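PDB 3M5W: tryptophan--tRNA ligase from Campylobacter jejuni, which probably catalyses the ATP-dependent attachment of tryptophan to its cognate tRNA, working as a class I aminoacyl-tRNA synthetase homodimer. Local coordinates for residues Asp15-Asn20 with Ala191-Ser196; Ile142-Lys147 with Glu175-Glu180. All coordinates share one frame; numbering follows the deposited sequence.

Contact 1: Asp15-Asn20 with Ala191-Ser196; sequences DLHIGN and AKMSKS. With SO4 (sulfate ion), chain G.
Here the two signature motifs of a class I aminoacyl-tRNA synthetase meet at the predicted ATP site: H17 of the HIGH region packs against M193 of the KMSKS loop. H17 sits at the N-cap of helix 18-31, and its ND1 takes a weak hydrogen bond from G19 N. That bond helps to fix the ring's rotation and leaves NE2 pointing the other way, where it donates almost straight (168°) to O2 of a bound sulfate, 2.6 Å off. The backbone N of K195 donates to the same O2 at 2.9 Å, so one sulfate oxygen is gripped from both motifs. The anion probably came from the crystallisation liquor, but its place is consistent with a phosphate site. Selenomethionine M193 lays CG over one face of the imidazole, 4.2 Å from the ring centroid. With CG anti to the backbone N (chi1 -169°) the chain runs out straight, then bends at chi3; SE lies obliquely to the ring and 3.8 Å from I18 CB. K195 stretches past the sulfate, CD 3.4 Å from its O1, and turns at chi4 (50°), where NZ donates to D15 O at 2.7 Å from above the carbonyl plane.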
ATOM      1  N   ASP B  15     -21.698 -16.219   4.924  1.00 63.33           N
ATOM      2  CA  ASP B  15     -23.082 -15.878   5.211  1.00 60.14           C
ATOM      3  C   ASP B  15     -23.308 -15.547   6.689  1.00 56.51           C
ATOM      4  O   ASP B  15     -22.892 -16.292   7.573  1.00 64.23           O
ATOM      5  CB  ASP B  15     -23.978 -17.012   4.744  1.00 61.67           C
ATOM      6  CG  ASP B  15     -23.985 -17.138   3.241  1.00 68.99           C
ATOM      7  OD1 ASP B  15     -24.198 -16.087   2.572  1.00 61.87           O
ATOM      8  OD2 ASP B  15     -23.775 -18.275   2.737  1.00 73.98           O
ATOM      9  N   LEU B  16     -23.947 -14.416   6.965  1.00 46.90           N
ATOM     10  CA  LEU B  16     -24.194 -14.056   8.349  1.00 38.37           C
ATOM     11  C   LEU B  16     -25.198 -15.048   8.965  1.00 47.62           C
ATOM     12  O   LEU B  16     -26.114 -15.536   8.298  1.00 56.78           O
ATOM     13  CB  LEU B  16     -24.679 -12.611   8.430  1.00 33.96           C
ATOM     14  CG  LEU B  16     -23.608 -11.508   8.340  1.00 35.25           C
ATOM     15  CD1 LEU B  16     -24.221 -10.180   8.670  1.00 41.42           C
ATOM     16  CD2 LEU B  16     -22.401 -11.736   9.297  1.00 35.75           C
ATOM     17  N   HIS B  17     -25.038 -15.371  10.230  1.00 44.02           N
ATOM     18  CA  HIS B  17     -26.003 -16.269  10.832  1.00 50.04           C
ATOM     19  C   HIS B  17     -26.418 -15.852  12.246  1.00 56.98           C
ATOM     20  O   HIS B  17     -25.960 -14.834  12.788  1.00 58.34           O
ATOM     21  CB  HIS B  17     -25.438 -17.681  10.864  1.00 46.72           C
ATOM     22  CG  HIS B  17     -24.183 -17.797  11.671  1.00 50.08           C
ATOM     23  ND1 HIS B  17     -24.159 -17.607  13.035  1.00 46.72           N
ATOM     24  CD2 HIS B  17     -22.909 -18.084  11.308  1.00 46.22           C
ATOM     25  CE1 HIS B  17     -22.931 -17.786  13.481  1.00 45.29           C
ATOM     26  NE2 HIS B  17     -22.157 -18.092  12.457  1.00 46.47           N
ATOM     27  N   ILE B  18     -27.275 -16.677  12.834  1.00 55.50           N
ATOM     28  CA  ILE B  18     -27.911 -16.401  14.122  1.00 53.48           C
ATOM     29  C   ILE B  18     -26.890 -16.034  15.189  1.00 49.90           C
ATOM     30  O   ILE B  18     -27.135 -15.140  16.026  1.00 52.30           O
ATOM     31  CB  ILE B  18     -28.756 -17.635  14.558  1.00 62.49           C
ATOM     32  CG1 ILE B  18     -29.858 -17.865  13.540  1.00 63.67           C
ATOM     33  CG2 ILE B  18     -29.384 -17.436  15.892  1.00 64.59           C
ATOM     34  CD1 ILE B  18     -30.354 -16.560  12.908  1.00 57.85           C
ATOM     35  N   GLY B  19     -25.752 -16.737  15.161  1.00 40.54           N
ATOM     36  CA  GLY B  19     -24.684 -16.512  16.124  1.00 44.80           C
ATOM     37  C   GLY B  19     -23.999 -15.168  15.925  1.00 48.27           C
ATOM     38  O   GLY B  19     -23.797 -14.402  16.881  1.00 52.09           O
ATOM     39  N   ASN B  20     -23.635 -14.894  14.675  1.00 40.73           N
ATOM     40  CA  ASN B  20     -23.130 -13.581  14.281  1.00 43.61           C
ATOM     41  C   ASN B  20     -24.026 -12.472  14.833  1.00 49.13           C
ATOM     42  O   ASN B  20     -23.533 -11.436  15.282  1.00 52.93           O
ATOM     43  CB  ASN B  20     -23.015 -13.485  12.749  1.00 46.60           C
ATOM     44  CG  ASN B  20     -22.009 -14.473  12.171  1.00 48.96           C
ATOM     45  OD1 ASN B  20     -21.057 -14.861  12.846  1.00 58.30           O
ATOM     46  ND2 ASN B  20     -22.212 -14.879  10.929  1.00 43.95           N
ATOM     47  N   ALA B 191     -23.051 -27.983  18.955  1.00 74.10           N
ATOM     48  CA  ALA B 191     -21.802 -27.254  19.163  1.00 76.84           C
ATOM     49  C   ALA B 191     -22.021 -25.755  18.953  1.00 82.99           C
ATOM     50  O   ALA B 191     -23.045 -25.369  18.389  1.00 85.92           O
ATOM     51  CB  ALA B 191     -20.731 -27.784  18.218  1.00 70.83           C
ATOM     52  N   LYS B 192     -21.082 -24.912  19.406  1.00 79.84           N
ATOM     53  CA  LYS B 192     -21.175 -23.471  19.135  1.00 73.47           C
ATOM     54  C   LYS B 192     -21.404 -23.324  17.656  1.00 62.18           C
ATOM     55  O   LYS B 192     -20.776 -24.006  16.845  1.00 57.75           O
ATOM     56  CB  LYS B 192     -19.899 -22.702  19.508  1.00 78.93           C
ATOM     57  CG  LYS B 192     -18.751 -22.847  18.483  1.00 82.16           C
ATOM     58  CD  LYS B 192     -17.507 -22.031  18.867  1.00 88.50           C
ATOM     59  CE  LYS B 192     -16.170 -22.815  18.702  1.00 84.30           C
ATOM     60  NZ  LYS B 192     -15.647 -23.497  19.946  1.00 77.63           N
HETATM   61  N   MSE B 193     -22.321 -22.448  17.296  1.00 58.88           N
HETATM   62  CA  MSE B 193     -22.585 -22.218  15.888  1.00 56.05           C
HETATM   63  C   MSE B 193     -21.434 -21.421  15.249  1.00 57.51           C
HETATM   64  O   MSE B 193     -21.058 -20.361  15.743  1.00 51.74           O
HETATM   65  CB  MSE B 193     -23.914 -21.475  15.725  1.00 47.30           C
HETATM   66  CG  MSE B 193     -24.415 -21.408  14.310  1.00 48.34           C
HETATM   67 SE   MSE B 193     -25.991 -20.245  14.129  0.77 40.47          SE
HETATM   68  CE  MSE B 193     -27.367 -21.591  14.548  1.00 71.08           C
ATOM     69  N   SER B 194     -20.885 -21.947  14.154  1.00 61.40           N
ATOM     70  CA  SER B 194     -19.890 -21.243  13.347  1.00 60.43           C
ATOM     71  C   SER B 194     -19.956 -21.747  11.916  1.00 58.93           C
ATOM     72  O   SER B 194     -20.346 -22.890  11.669  1.00 54.40           O
ATOM     73  CB  SER B 194     -18.483 -21.536  13.848  1.00 60.05           C
ATOM     74  OG  SER B 194     -18.098 -22.833  13.414  1.00 61.34           O
ATOM     75  N   LYS B 195     -19.537 -20.902  10.981  1.00 61.80           N
ATOM     76  CA  LYS B 195     -19.410 -21.306   9.592  1.00 64.46           C
ATOM     77  C   LYS B 195     -18.678 -22.648   9.499  1.00 71.09           C
ATOM     78  O   LYS B 195     -19.232 -23.618   8.991  1.00 72.52           O
ATOM     79  CB  LYS B 195     -18.697 -20.221   8.791  1.00 62.21           C
ATOM     80  CG  LYS B 195     -19.501 -18.938   8.614  1.00 62.23           C
ATOM     81  CD  LYS B 195     -18.615 -17.712   8.346  1.00 65.58           C
ATOM     82  CE  LYS B 195     -19.460 -16.458   8.006  1.00 69.01           C
ATOM     83  NZ  LYS B 195     -20.612 -16.116   8.950  1.00 56.24           N
ATOM     84  N   SER B 196     -17.458 -22.707  10.030  1.00 76.87           N
ATOM     85  CA  SER B 196     -16.624 -23.918   9.999  1.00 83.55           C
ATOM     86  C   SER B 196     -17.362 -25.235  10.277  1.00 86.62           C
ATOM     87  O   SER B 196     -17.265 -26.185   9.491  1.00 88.76           O
ATOM     88  CB  SER B 196     -15.468 -23.792  10.991  1.00 87.14           C
ATOM     89  OG  SER B 196     -15.800 -24.449  12.206  1.00 92.15           O
TER
HETATM   90  S   SO4 G 321     -18.251 -17.685  12.326  1.00 75.19           S
HETATM   91  O1  SO4 G 321     -17.401 -18.503  11.450  1.00 76.22           O
HETATM   92  O2  SO4 G 321     -19.544 -18.340  12.422  1.00 84.93           O
HETATM   93  O3  SO4 G 321     -17.735 -17.588  13.690  1.00 64.84           O
HETATM   94  O4  SO4 G 321     -18.440 -16.361  11.747  1.00 70.41           O

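Contact 2: Ile142-Lys147 with Glu175-Glu180; sequences IVPVGK and EARVNE
R177 reaches across from strand 175-178 to I142 and P144 on the neighbouring parallel strand. Its CB lies 3.6 Å from I142 CG2, and CG leaves anti to the backbone N (chi1 166°). Bends at chi2 and chi3 then fold the chain back, so that NE comes 3.9 Å from I142 CG2 and the guanidinium turns one face to the proline ring, with NH2 3.8 Å from P144 CB. From the edge of that group, close to its plane, NH2 donates to N179 OD1 at 2.8 Å. This holds the amide with ND2 turned to V145 O, to which it gives a weak bond; N179 N adds a second weak one. The backbones themselves form a regular parallel ladder: V143 N to E175 O (2.9 Å), R177 N to V143 O (3.1 Å) and V145 N to R177 O (3.0 Å). At its end V178 CG1 rests 3.6 Å from K147 N, in the predicted ATP-binding turn. The pair forms a beta-alpha-beta crossover through helix 150-167, whose V153 packs on V143, V145 and A176, while on the other face I142 and P144 touch V6 of strand 5-10.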
ATOM      1  N   ILE B 142     -10.391   2.264  20.946  1.00 36.94           N
ATOM      2  CA  ILE B 142     -10.736   0.884  21.271  1.00 39.24           C
ATOM      3  C   ILE B 142     -10.950   0.049  20.015  1.00 40.87           C
ATOM      4  O   ILE B 142     -11.644   0.460  19.082  1.00 43.20           O
ATOM      5  CB  ILE B 142     -12.002   0.779  22.141  1.00 41.07           C
ATOM      6  CG1 ILE B 142     -11.703   1.226  23.565  1.00 45.37           C
ATOM      7  CG2 ILE B 142     -12.472  -0.664  22.245  1.00 38.03           C
ATOM      8  CD1 ILE B 142     -11.998   2.680  23.810  1.00 50.04           C
ATOM      9  N   VAL B 143     -10.338  -1.122  19.982  1.00 38.03           N
ATOM     10  CA  VAL B 143     -10.571  -1.997  18.868  1.00 42.04           C
ATOM     11  C   VAL B 143     -11.215  -3.231  19.445  1.00 48.47           C
ATOM     12  O   VAL B 143     -10.571  -3.983  20.170  1.00 51.84           O
ATOM     13  CB  VAL B 143      -9.279  -2.344  18.157  1.00 42.47           C
ATOM     14  CG1 VAL B 143      -9.594  -3.199  16.959  1.00 43.06           C
ATOM     15  CG2 VAL B 143      -8.520  -1.057  17.749  1.00 40.80           C
ATOM     16  N   PRO B 144     -12.516  -3.413  19.189  1.00 42.57           N
ATOM     17  CA  PRO B 144     -13.160  -4.606  19.760  1.00 41.42           C
ATOM     18  C   PRO B 144     -12.620  -5.852  19.067  1.00 52.96           C
ATOM     19  O   PRO B 144     -12.629  -5.968  17.836  1.00 59.36           O
ATOM     20  CB  PRO B 144     -14.653  -4.417  19.446  1.00 35.39           C
ATOM     21  CG  PRO B 144     -14.782  -2.967  18.982  1.00 42.62           C
ATOM     22  CD  PRO B 144     -13.440  -2.580  18.410  1.00 43.43           C
ATOM     23  N   VAL B 145     -12.147  -6.787  19.871  1.00 51.93           N
ATOM     24  CA  VAL B 145     -11.383  -7.877  19.337  1.00 56.46           C
ATOM     25  C   VAL B 145     -11.763  -9.234  19.956  1.00 68.47           C
ATOM     26  O   VAL B 145     -12.344  -9.313  21.047  1.00 70.71           O
ATOM     27  CB  VAL B 145      -9.914  -7.581  19.545  1.00 60.43           C
ATOM     28  CG1 VAL B 145      -9.242  -8.758  20.169  1.00 68.19           C
ATOM     29  CG2 VAL B 145      -9.257  -7.144  18.220  1.00 61.86           C
ATOM     30  N   GLY B 146     -11.453 -10.298  19.222  1.00 76.20           N
ATOM     31  CA  GLY B 146     -11.697 -11.651  19.669  1.00 83.61           C
ATOM     32  C   GLY B 146     -10.492 -12.232  20.380  1.00 93.08           C
ATOM     33  O   GLY B 146      -9.352 -11.859  20.094  1.00 92.41           O
ATOM     34  N   LYS B 147     -10.775 -13.164  21.288  1.00101.45           N
ATOM     35  CA  LYS B 147      -9.816 -13.789  22.202  1.00109.30           C
ATOM     36  C   LYS B 147      -8.451 -14.152  21.618  1.00107.32           C
ATOM     37  O   LYS B 147      -7.480 -14.324  22.358  1.00105.35           O
ATOM     38  CB  LYS B 147     -10.450 -15.050  22.785  1.00120.03           C
ATOM     39  CG  LYS B 147     -11.961 -14.936  22.968  1.00125.64           C
ATOM     40  CD  LYS B 147     -12.352 -15.156  24.419  1.00130.46           C
ATOM     41  CE  LYS B 147     -12.201 -16.625  24.819  1.00133.70           C
ATOM     42  NZ  LYS B 147     -10.808 -17.156  24.675  1.00133.93           N
ATOM     43  N   GLU B 175      -6.190   0.143  21.962  1.00 44.77           N
ATOM     44  CA  GLU B 175      -6.277  -0.868  23.001  1.00 47.06           C
ATOM     45  C   GLU B 175      -7.295  -1.901  22.580  1.00 53.34           C
ATOM     46  O   GLU B 175      -8.379  -1.551  22.133  1.00 50.92           O
ATOM     47  CB  GLU B 175      -6.706  -0.218  24.304  1.00 51.77           C
ATOM     48  CG  GLU B 175      -5.961  -0.743  25.522  1.00 74.84           C
ATOM     49  CD  GLU B 175      -5.717   0.342  26.567  1.00 91.01           C
ATOM     50  OE1 GLU B 175      -5.789   1.546  26.193  1.00 96.13           O
ATOM     51  OE2 GLU B 175      -5.451  -0.010  27.748  1.00 92.93           O
ATOM     52  N   ALA B 176      -6.936  -3.173  22.671  1.00 59.14           N
ATOM     53  CA  ALA B 176      -7.907  -4.215  22.402  1.00 56.49           C
ATOM     54  C   ALA B 176      -8.923  -4.188  23.534  1.00 56.90           C
ATOM     55  O   ALA B 176      -8.593  -3.879  24.674  1.00 51.78           O
ATOM     56  CB  ALA B 176      -7.249  -5.561  22.308  1.00 51.60           C
ATOM     57  N   ARG B 177     -10.182  -4.436  23.209  1.00 55.88           N
ATOM     58  CA  ARG B 177     -11.164  -4.712  24.237  1.00 56.68           C
ATOM     59  C   ARG B 177     -11.739  -6.011  23.794  1.00 56.70           C
ATOM     60  O   ARG B 177     -12.448  -6.047  22.784  1.00 52.13           O
ATOM     61  CB  ARG B 177     -12.265  -3.659  24.271  1.00 58.96           C
ATOM     62  CG  ARG B 177     -13.476  -4.071  25.091  1.00 57.12           C
ATOM     63  CD  ARG B 177     -14.666  -4.268  24.197  1.00 58.95           C
ATOM     64  NE  ARG B 177     -15.211  -2.973  23.818  1.00 63.49           N
ATOM     65  CZ  ARG B 177     -16.246  -2.778  23.004  1.00 58.58           C
ATOM     66  NH1 ARG B 177     -16.652  -1.534  22.754  1.00 48.91           N
ATOM     67  NH2 ARG B 177     -16.887  -3.810  22.449  1.00 58.61           N
ATOM     68  N   VAL B 178     -11.385  -7.085  24.501  1.00 67.21           N
ATOM     69  CA  VAL B 178     -11.968  -8.392  24.191  1.00 76.26           C
ATOM     70  C   VAL B 178     -13.396  -8.366  24.694  1.00 69.86           C
ATOM     71  O   VAL B 178     -13.673  -7.901  25.819  1.00 56.36           O
ATOM     72  CB  VAL B 178     -11.209  -9.605  24.805  1.00 77.28           C
ATOM     73  CG1 VAL B 178     -11.477 -10.861  23.959  1.00 72.27           C
ATOM     74  CG2 VAL B 178      -9.715  -9.332  24.897  1.00 76.91           C
ATOM     75  N   ASN B 179     -14.303  -8.837  23.853  1.00 74.91           N
ATOM     76  CA  ASN B 179     -15.712  -8.720  24.191  1.00 88.29           C
ATOM     77  C   ASN B 179     -16.178  -9.776  25.202  1.00 97.19           C
ATOM     78  O   ASN B 179     -15.746 -10.933  25.161  1.00 98.33           O
ATOM     79  CB  ASN B 179     -16.561  -8.706  22.917  1.00 87.06           C
ATOM     80  CG  ASN B 179     -16.092  -7.645  21.912  1.00 81.53           C
ATOM     81  OD1 ASN B 179     -16.598  -6.519  21.890  1.00 74.00           O
ATOM     82  ND2 ASN B 179     -15.118  -8.007  21.083  1.00 82.11           N
ATOM     83  N   GLU B 180     -17.030  -9.348  26.125  1.00103.06           N
ATOM     84  CA  GLU B 180     -17.576 -10.220  27.155  1.00109.71           C
ATOM     85  C   GLU B 180     -17.367 -11.713  26.885  1.00105.86           C
ATOM     86  O   GLU B 180     -18.053 -12.569  27.452  1.00104.55           O
ATOM     87  CB  GLU B 180     -19.057  -9.933  27.305  1.00118.75           C
ATOM     88  CG  GLU B 180     -19.408  -8.478  27.103  1.00125.58           C
ATOM     89  CD  GLU B 180     -20.880  -8.211  27.355  1.00134.20           C
ATOM     90  OE1 GLU B 180     -21.606  -9.165  27.727  1.00137.88           O
ATOM     91  OE2 GLU B 180     -21.313  -7.050  27.183  1.00136.22           O
TER

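How the contacts relate
Contact 2 is nested in the chain within the long loop closed by contact 1; their centres lie about 19 Å apart and their nearest atoms about 9 Å, so they do not touch. Neither is deep core. Contact 1 is partly buried and joins a helix start to an irregular loop mainly through side chains, with a backbone carbonyl and a backbone N-H taking part, round a shared anion; contact 2 is a surface contact built on backbone bonds between two strands, its buried part being V143 and V145 against helix 150-167. They share no element, yet both contain residues of the predicted ATP site: G19, N20 and K192 to S196 in contact 1, G146 and K147 just beyond strand 142-145 in contact 2.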